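Side-chain contacts in thiosulfate reductase (Thermus thermophilus, PDB 2VPZ), which probably reduces sulfur compounds such as polysulfide or thiosulfate, using an iron-sulfur cluster and a molybdenum centre bound to molybdopterin guanine dinucleotide: residues A[125-130]-A[459-464]; A[115-120]-A[479-484]. All blocks are in the same frame, centred on the assembly; numbering follows the deposited sequence.

Contact 1 of 2, residues A[125-130]-A[459-464]; sequences AKKMLE and LDLYVA
L461, at the entry to strand 462-466, reaches across to helix 117-134, where its two methyl groups are shared between K127 and M128. Followed outward from the backbone, its CB first leads toward the helix. CG then lies anti to the backbone N (chi1 173°), which carries the fork of the side chain forward to the helix surface. Of the two branches, CD1 lies by the root of K127, 4.0 Å from K127 CB, with K127 CG slightly farther off. CD2 takes the other neighbour: it comes to 3.6 Å from M128 CG, the tightest approach between the two segments, and is also 4.1 Å from K127 CB. A forked leucine suits this place because one residue can meet two consecutive helix positions at once. The leucine and methionine chains meet at a slant, as apolar packing, with no hydrogen bond between the segments.

This is the packing of an alpha/beta layer: helix 117-134 lies against a parallel sheet in which strand 462-466 runs between strands 435-438 and 479-481, and L461 stands just before strand 462-466. L461 also touches I131 one turn farther along the helix, while M128 reaches F436 of the adjoining strand and I140, apolar company for a buried thioether.

K127 belongs to the partly exposed border of the patch. Its CB and CG serve as hydrocarbon against the leucine, and the chain then bends at chi2 (-79°), bringing CD within 4.1 Å of the backbone O of D460, a van der Waals approach and not a polar bond. A lysine fits such a margin, since its methylenes can pack on the leucine at the edge of the core while its ammonium is carried beyond them. D460, partly exposed too, has its side chain against K433.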
loop_
_atom_site.group_PDB
_atom_site.type_symbol
_atom_site.label_atom_id
_atom_site.label_comp_id
_atom_site.label_asym_id
_atom_site.label_seq_id
_atom_site.Cartn_x
_atom_site.Cartn_y
_atom_site.Cartn_z
ATOM N N ALA A 125 50.666 43.901 16.883
ATOM C CA ALA A 125 50.588 45.195 17.605
ATOM C C ALA A 125 51.535 46.282 17.004
ATOM O O ALA A 125 51.127 47.439 16.813
ATOM C CB ALA A 125 50.885 45.012 19.126
ATOM N N LYS A 126 52.782 45.926 16.713
ATOM C CA LYS A 126 53.742 46.865 16.110
ATOM C C LYS A 126 53.133 47.508 14.825
ATOM O O LYS A 126 53.106 48.741 14.687
ATOM C CB LYS A 126 55.073 46.149 15.784
ATOM C CG LYS A 126 56.344 47.022 15.796
ATOM C CD LYS A 126 56.834 47.357 14.379
ATOM C CE LYS A 126 58.369 47.459 14.296
ATOM N NZ LYS A 126 58.927 46.845 13.039
ATOM N N LYS A 127 52.624 46.662 13.922
ATOM C CA LYS A 127 51.981 47.049 12.645
ATOM C C LYS A 127 50.688 47.862 12.838
ATOM O O LYS A 127 50.436 48.844 12.116
ATOM C CB LYS A 127 51.672 45.808 11.782
ATOM C CG LYS A 127 52.770 45.389 10.795
ATOM C CD LYS A 127 52.744 46.267 9.535
ATOM C CE LYS A 127 54.115 46.325 8.846
ATOM N NZ LYS A 127 54.643 44.972 8.447
ATOM N N MET A 128 49.869 47.443 13.803
ATOM C CA MET A 128 48.604 48.104 14.127
ATOM C C MET A 128 48.830 49.532 14.649
ATOM O O MET A 128 48.054 50.450 14.338
ATOM C CB MET A 128 47.803 47.300 15.186
ATOM C CG MET A 128 47.254 45.932 14.756
ATOM S SD MET A 128 46.034 45.227 15.921
ATOM C CE MET A 128 44.638 46.383 15.723
ATOM N N LEU A 129 49.892 49.707 15.432
ATOM C CA LEU A 129 50.250 50.994 16.042
ATOM C C LEU A 129 50.731 52.018 14.996
ATOM O O LEU A 129 50.411 53.220 15.089
ATOM C CB LEU A 129 51.277 50.775 17.196
ATOM C CG LEU A 129 50.715 50.017 18.421
ATOM C CD1 LEU A 129 51.832 49.594 19.395
ATOM C CD2 LEU A 129 49.662 50.890 19.143
ATOM N N GLU A 130 51.449 51.532 13.986
ATOM C CA GLU A 130 51.939 52.347 12.870
ATOM C C GLU A 130 50.777 52.898 12.048
ATOM O O GLU A 130 50.815 54.063 11.635
ATOM C CB GLU A 130 52.868 51.553 11.951
ATOM C CG GLU A 130 54.216 51.163 12.527
ATOM C CD GLU A 130 54.993 50.231 11.603
ATOM O OE1 GLU A 130 54.497 50.009 10.478
ATOM O OE2 GLU A 130 56.070 49.734 11.998
ATOM N N LEU A 459 46.344 46.400 1.251
ATOM C CA LEU A 459 46.441 46.563 2.703
ATOM C C LEU A 459 47.859 46.585 3.283
ATOM O O LEU A 459 48.774 45.977 2.727
ATOM C CB LEU A 459 45.591 45.494 3.440
ATOM C CG LEU A 459 44.048 45.445 3.389
ATOM C CD1 LEU A 459 43.509 44.069 3.863
ATOM C CD2 LEU A 459 43.433 46.589 4.228
ATOM N N ASP A 460 48.027 47.279 4.409
ATOM C CA ASP A 460 49.297 47.311 5.131
ATOM C C ASP A 460 49.334 46.094 6.090
ATOM O O ASP A 460 50.388 45.491 6.287
ATOM C CB ASP A 460 49.508 48.625 5.906
ATOM C CG ASP A 460 49.874 49.809 4.990
ATOM O OD1 ASP A 460 50.505 49.566 3.937
ATOM O OD2 ASP A 460 49.540 50.964 5.342
ATOM N N LEU A 461 48.199 45.732 6.680
ATOM C CA LEU A 461 48.137 44.554 7.552
ATOM C C LEU A 461 46.812 43.758 7.421
ATOM O O LEU A 461 45.721 44.334 7.388
ATOM C CB LEU A 461 48.380 44.919 9.042
ATOM C CG LEU A 461 48.196 43.821 10.108
ATOM C CD1 LEU A 461 49.459 42.934 10.203
ATOM C CD2 LEU A 461 47.850 44.445 11.486
ATOM N N TYR A 462 46.922 42.441 7.285
ATOM C CA TYR A 462 45.760 41.570 7.188
ATOM C C TYR A 462 45.962 40.280 8.029
ATOM O O TYR A 462 46.770 39.403 7.696
ATOM C CB TYR A 462 45.400 41.251 5.705
ATOM C CG TYR A 462 44.516 40.032 5.494
ATOM C CD1 TYR A 462 43.383 39.808 6.292
ATOM C CD2 TYR A 462 44.847 39.060 4.539
ATOM C CE1 TYR A 462 42.601 38.637 6.158
ATOM C CE2 TYR A 462 44.083 37.888 4.390
ATOM C CZ TYR A 462 42.959 37.675 5.201
ATOM O OH TYR A 462 42.216 36.530 5.066
ATOM N N VAL A 463 45.274 40.206 9.166
ATOM C CA VAL A 463 45.384 39.049 10.045
ATOM C C VAL A 463 44.108 38.166 9.964
ATOM O O VAL A 463 42.983 38.664 9.839
ATOM C CB VAL A 463 45.679 39.443 11.550
ATOM C CG1 VAL A 463 46.179 38.215 12.312
ATOM C CG2 VAL A 463 46.739 40.586 11.617
ATOM N N ALA A 464 44.279 36.843 9.990
ATOM C CA ALA A 464 43.165 35.893 9.947
ATOM C C ALA A 464 43.321 34.853 11.056
ATOM O O ALA A 464 44.361 34.221 11.160
ATOM C CB ALA A 464 43.075 35.206 8.549
#

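Contact 2 of 2, residues A[115-120]-A[479-484]; sequences ATWEEA and ILPEAT. With MGD (2-amino-5,6-dimercapto-7-methyl-3,7,8a,9-tetrahydro-8-oxa-1,3,9,10-tetraaza-anthracen-4-one guanosine dinucleotide), chain H.
W117 brings the six-membered half of its indole against L480 and P481, and apolar packing carries most of this buried contact. Its CH2 lies 3.9 Å from L480 CB, approached obliquely, while CZ2 is 3.9 Å from P481 CD. L480 turns its CG anti to the carbonyl carbon (chi1 -50°), which sends CD2 to the methyl of A120, 3.9 Å from A120 CB. Alanine suits that helix position, its short side chain letting the leucine come close to the helix. P481 O lies at the indole edge, in the ring plane, 3.6 Å from W117 CZ2, a contact and not a hydrogen bond.

The polar bond of the indole is made by NE1, to the backbone O of D514. An alanine in place of W117 would probably open a gap beside L480 and P481 and leave D514 O without this donor.

Within these segments E482 bonds the cofactor: one of its carboxylate oxygens, OE1, accepts from N1 of the MGD guanine at 2.6 Å and, weakly, from N2 at 2.9 Å. A carboxylate oxygen, with more than one lone pair and probably a negative charge, can take both N-H groups; Y438 OH also bonds OE1.

The first turn of helix 117-134 thus rests on edge strand 479-481 of the parallel sheet, while I521 of helix 518-528 touches both W117 and L480.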
loop_
_atom_site.group_PDB
_atom_site.type_symbol
_atom_site.label_atom_id
_atom_site.label_comp_id
_atom_site.label_asym_id
_atom_site.label_seq_id
_atom_site.Cartn_x
_atom_site.Cartn_y
_atom_site.Cartn_z
ATOM N N ALA A 115 56.184 30.537 13.590
ATOM C CA ALA A 115 56.490 31.580 14.553
ATOM C C ALA A 115 55.980 31.193 15.915
ATOM O O ALA A 115 55.256 30.200 16.099
ATOM C CB ALA A 115 55.855 32.926 14.122
ATOM N N THR A 116 56.355 32.021 16.869
ATOM C CA THR A 116 56.016 31.832 18.253
ATOM C C THR A 116 54.767 32.696 18.585
ATOM O O THR A 116 54.522 33.697 17.924
ATOM C CB THR A 116 57.286 32.235 19.107
ATOM O OG1 THR A 116 57.504 31.275 20.135
ATOM C CG2 THR A 116 57.165 33.647 19.679
ATOM N N TRP A 117 53.937 32.288 19.544
ATOM C CA TRP A 117 52.783 33.133 19.889
ATOM C C TRP A 117 53.237 34.550 20.260
ATOM O O TRP A 117 52.581 35.550 19.919
ATOM C CB TRP A 117 51.960 32.540 21.038
ATOM C CG TRP A 117 50.914 31.575 20.552
ATOM C CD1 TRP A 117 50.957 30.200 20.613
ATOM C CD2 TRP A 117 49.688 31.903 19.864
ATOM N NE1 TRP A 117 49.843 29.671 20.008
ATOM C CE2 TRP A 117 49.047 30.687 19.543
ATOM C CE3 TRP A 117 49.070 33.112 19.490
ATOM C CZ2 TRP A 117 47.803 30.638 18.853
ATOM C CZ3 TRP A 117 47.831 33.076 18.802
ATOM C CH2 TRP A 117 47.216 31.838 18.497
ATOM N N GLU A 118 54.365 34.623 20.958
ATOM C CA GLU A 118 54.974 35.877 21.403
ATOM C C GLU A 118 55.391 36.736 20.202
ATOM O O GLU A 118 54.997 37.908 20.086
ATOM C CB GLU A 118 56.177 35.580 22.325
ATOM C CG GLU A 118 55.858 34.638 23.524
ATOM C CD GLU A 118 55.515 33.178 23.107
ATOM O OE1 GLU A 118 56.227 32.613 22.246
ATOM O OE2 GLU A 118 54.555 32.604 23.677
ATOM N N GLU A 119 56.152 36.144 19.288
ATOM C CA GLU A 119 56.615 36.827 18.074
ATOM C C GLU A 119 55.475 37.258 17.128
ATOM O O GLU A 119 55.518 38.374 16.588
ATOM C CB GLU A 119 57.646 35.979 17.311
ATOM C CG GLU A 119 57.473 36.041 15.785
ATOM C CD GLU A 119 58.716 36.499 15.014
ATOM O OE1 GLU A 119 58.646 37.568 14.357
ATOM O OE2 GLU A 119 59.751 35.797 15.059
ATOM N N ALA A 120 54.474 36.401 16.919
ATOM C CA ALA A 120 53.333 36.727 16.040
ATOM C C ALA A 120 52.450 37.837 16.641
ATOM O O ALA A 120 52.012 38.748 15.923
ATOM C CB ALA A 120 52.462 35.448 15.751
ATOM N N ILE A 479 48.883 34.207 10.432
ATOM C CA ILE A 479 47.784 33.257 10.566
ATOM C C ILE A 479 47.874 32.835 12.046
ATOM O O ILE A 479 48.944 32.444 12.493
ATOM C CB ILE A 479 48.007 31.964 9.667
ATOM C CG1 ILE A 479 47.933 32.300 8.181
ATOM C CG2 ILE A 479 46.967 30.871 10.036
ATOM C CD1 ILE A 479 48.689 31.327 7.245
ATOM N N LEU A 480 46.782 32.923 12.808
ATOM C CA LEU A 480 46.782 32.494 14.222
ATOM C C LEU A 480 45.812 31.295 14.383
ATOM O O LEU A 480 44.611 31.441 14.116
ATOM C CB LEU A 480 46.392 33.678 15.154
ATOM C CG LEU A 480 47.129 35.026 14.973
ATOM C CD1 LEU A 480 46.568 36.100 15.923
ATOM C CD2 LEU A 480 48.658 34.853 15.185
ATOM N N PRO A 481 46.314 30.094 14.811
ATOM C CA PRO A 481 45.420 28.930 14.984
ATOM C C PRO A 481 44.539 28.922 16.240
ATOM O O PRO A 481 45.073 28.817 17.356
ATOM C CB PRO A 481 46.360 27.733 14.888
ATOM C CG PRO A 481 47.675 28.253 15.460
ATOM C CD PRO A 481 47.718 29.749 15.097
ATOM N N GLU A 482 43.221 29.032 16.081
ATOM C CA GLU A 482 42.339 29.031 17.236
ATOM C C GLU A 482 42.063 27.628 17.734
ATOM O O GLU A 482 42.225 26.616 17.024
ATOM C CB GLU A 482 40.952 29.720 17.000
ATOM C CG GLU A 482 40.427 30.356 18.324
ATOM C CD GLU A 482 38.918 30.672 18.393
ATOM O OE1 GLU A 482 38.294 30.898 17.347
ATOM O OE2 GLU A 482 38.394 30.716 19.532
ATOM N N ALA A 483 41.709 27.570 19.005
ATOM C CA ALA A 483 41.375 26.321 19.617
ATOM C C ALA A 483 39.907 26.180 19.302
ATOM O O ALA A 483 39.126 27.140 19.248
ATOM C CB ALA A 483 41.645 26.327 21.116
ATOM N N THR A 484 39.558 24.919 19.110
ATOM C CA THR A 484 38.228 24.505 18.732
ATOM C C THR A 484 37.210 24.468 19.926
ATOM O O THR A 484 37.619 24.373 21.079
ATOM C CB THR A 484 38.450 23.148 17.953
ATOM O OG1 THR A 484 37.658 23.122 16.794
ATOM C CG2 THR A 484 38.201 21.957 18.836
HETATM P PB MGD H . 31.483 29.743 6.734
HETATM O O1B MGD H . 31.606 29.414 5.278
HETATM O O2B MGD H . 31.132 28.659 7.707
HETATM O O3B MGD H . 30.537 31.051 6.741
HETATM O O3A MGD H . 29.152 33.141 6.696
HETATM P PA MGD H . 30.407 32.503 7.448
HETATM O O1A MGD H . 30.209 32.142 8.911
HETATM O O2A MGD H . 31.579 33.319 7.031
HETATM O "O5'" MGD H . 32.842 30.324 7.256
HETATM C "C5'" MGD H . 33.320 30.059 8.575
HETATM C "C4'" MGD H . 34.817 30.368 8.557
HETATM O "O4'" MGD H . 35.120 30.307 9.946
HETATM C "C3'" MGD H . 35.689 29.336 7.891
HETATM O "O3'" MGD H . 36.890 30.025 7.518
HETATM C "C2'" MGD H . 35.936 28.344 9.039
HETATM O "O2'" MGD H . 37.113 27.639 8.743
HETATM C "C1'" MGD H . 36.085 29.256 10.259
HETATM N N9 MGD H . 35.821 28.691 11.636
HETATM C C8 MGD H . 34.922 27.759 11.955
HETATM N N7 MGD H . 34.881 27.481 13.279
HETATM C C5 MGD H . 35.763 28.304 13.886
HETATM C C6 MGD H . 36.221 28.613 15.313
HETATM O O6 MGD H . 35.789 27.967 16.332
HETATM N N1 MGD H . 37.164 29.604 15.436
HETATM C C2 MGD H . 37.692 30.306 14.386
HETATM N N2 MGD H . 38.634 31.287 14.532
HETATM N N3 MGD H . 37.280 30.063 13.134
HETATM C C4 MGD H . 36.365 29.099 12.783
HETATM C C10 MGD H . 27.781 32.930 7.155
HETATM C C11 MGD H . 26.908 33.878 6.404
HETATM O O11 MGD H . 27.333 33.802 5.043
HETATM C C12 MGD H . 25.440 33.697 6.516
HETATM S S12 MGD H . 24.658 33.517 8.031
HETATM C C13 MGD H . 24.637 33.741 5.452
HETATM S S13 MGD H . 22.991 33.505 5.443
HETATM C C14 MGD H . 25.024 34.038 4.108
HETATM N N15 MGD H . 24.820 32.820 3.273
HETATM C C16 MGD H . 25.366 32.916 2.015
HETATM C C17 MGD H . 24.919 32.219 0.805
HETATM O O17 MGD H . 23.963 31.389 0.856
HETATM N N18 MGD H . 25.537 32.497 -0.344
HETATM C C19 MGD H . 26.552 33.377 -0.446
HETATM N N19 MGD H . 27.212 33.590 -1.625
HETATM N N20 MGD H . 26.971 34.059 0.623
HETATM C C21 MGD H . 26.472 33.876 1.840
HETATM N N22 MGD H . 26.978 34.534 2.888
HETATM C C23 MGD H . 26.434 34.534 4.203
#

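Overall arrangement
Contacts 1 and 2 are two successive footings of one helix, 117-134, on one parallel sheet, their centres about 15 Å apart. Contact 2 uses the first turn and strand 479-481; contact 1 lies farther along the helix, at the entry to the neighbouring strand 462-466. The strands join them directly: A464 O and L480 N are 3.2 Å apart, a probable hydrogen bond, and V463 CG1 packs 4.2 Å from L480 CD1. The cofactor is met at the C-terminal ends of these strands: E482, just after strand 479-481, bonds the guanine, while I465 and D466 of strand 462-466 also bond MGD. Contact 1 itself touches no cofactor.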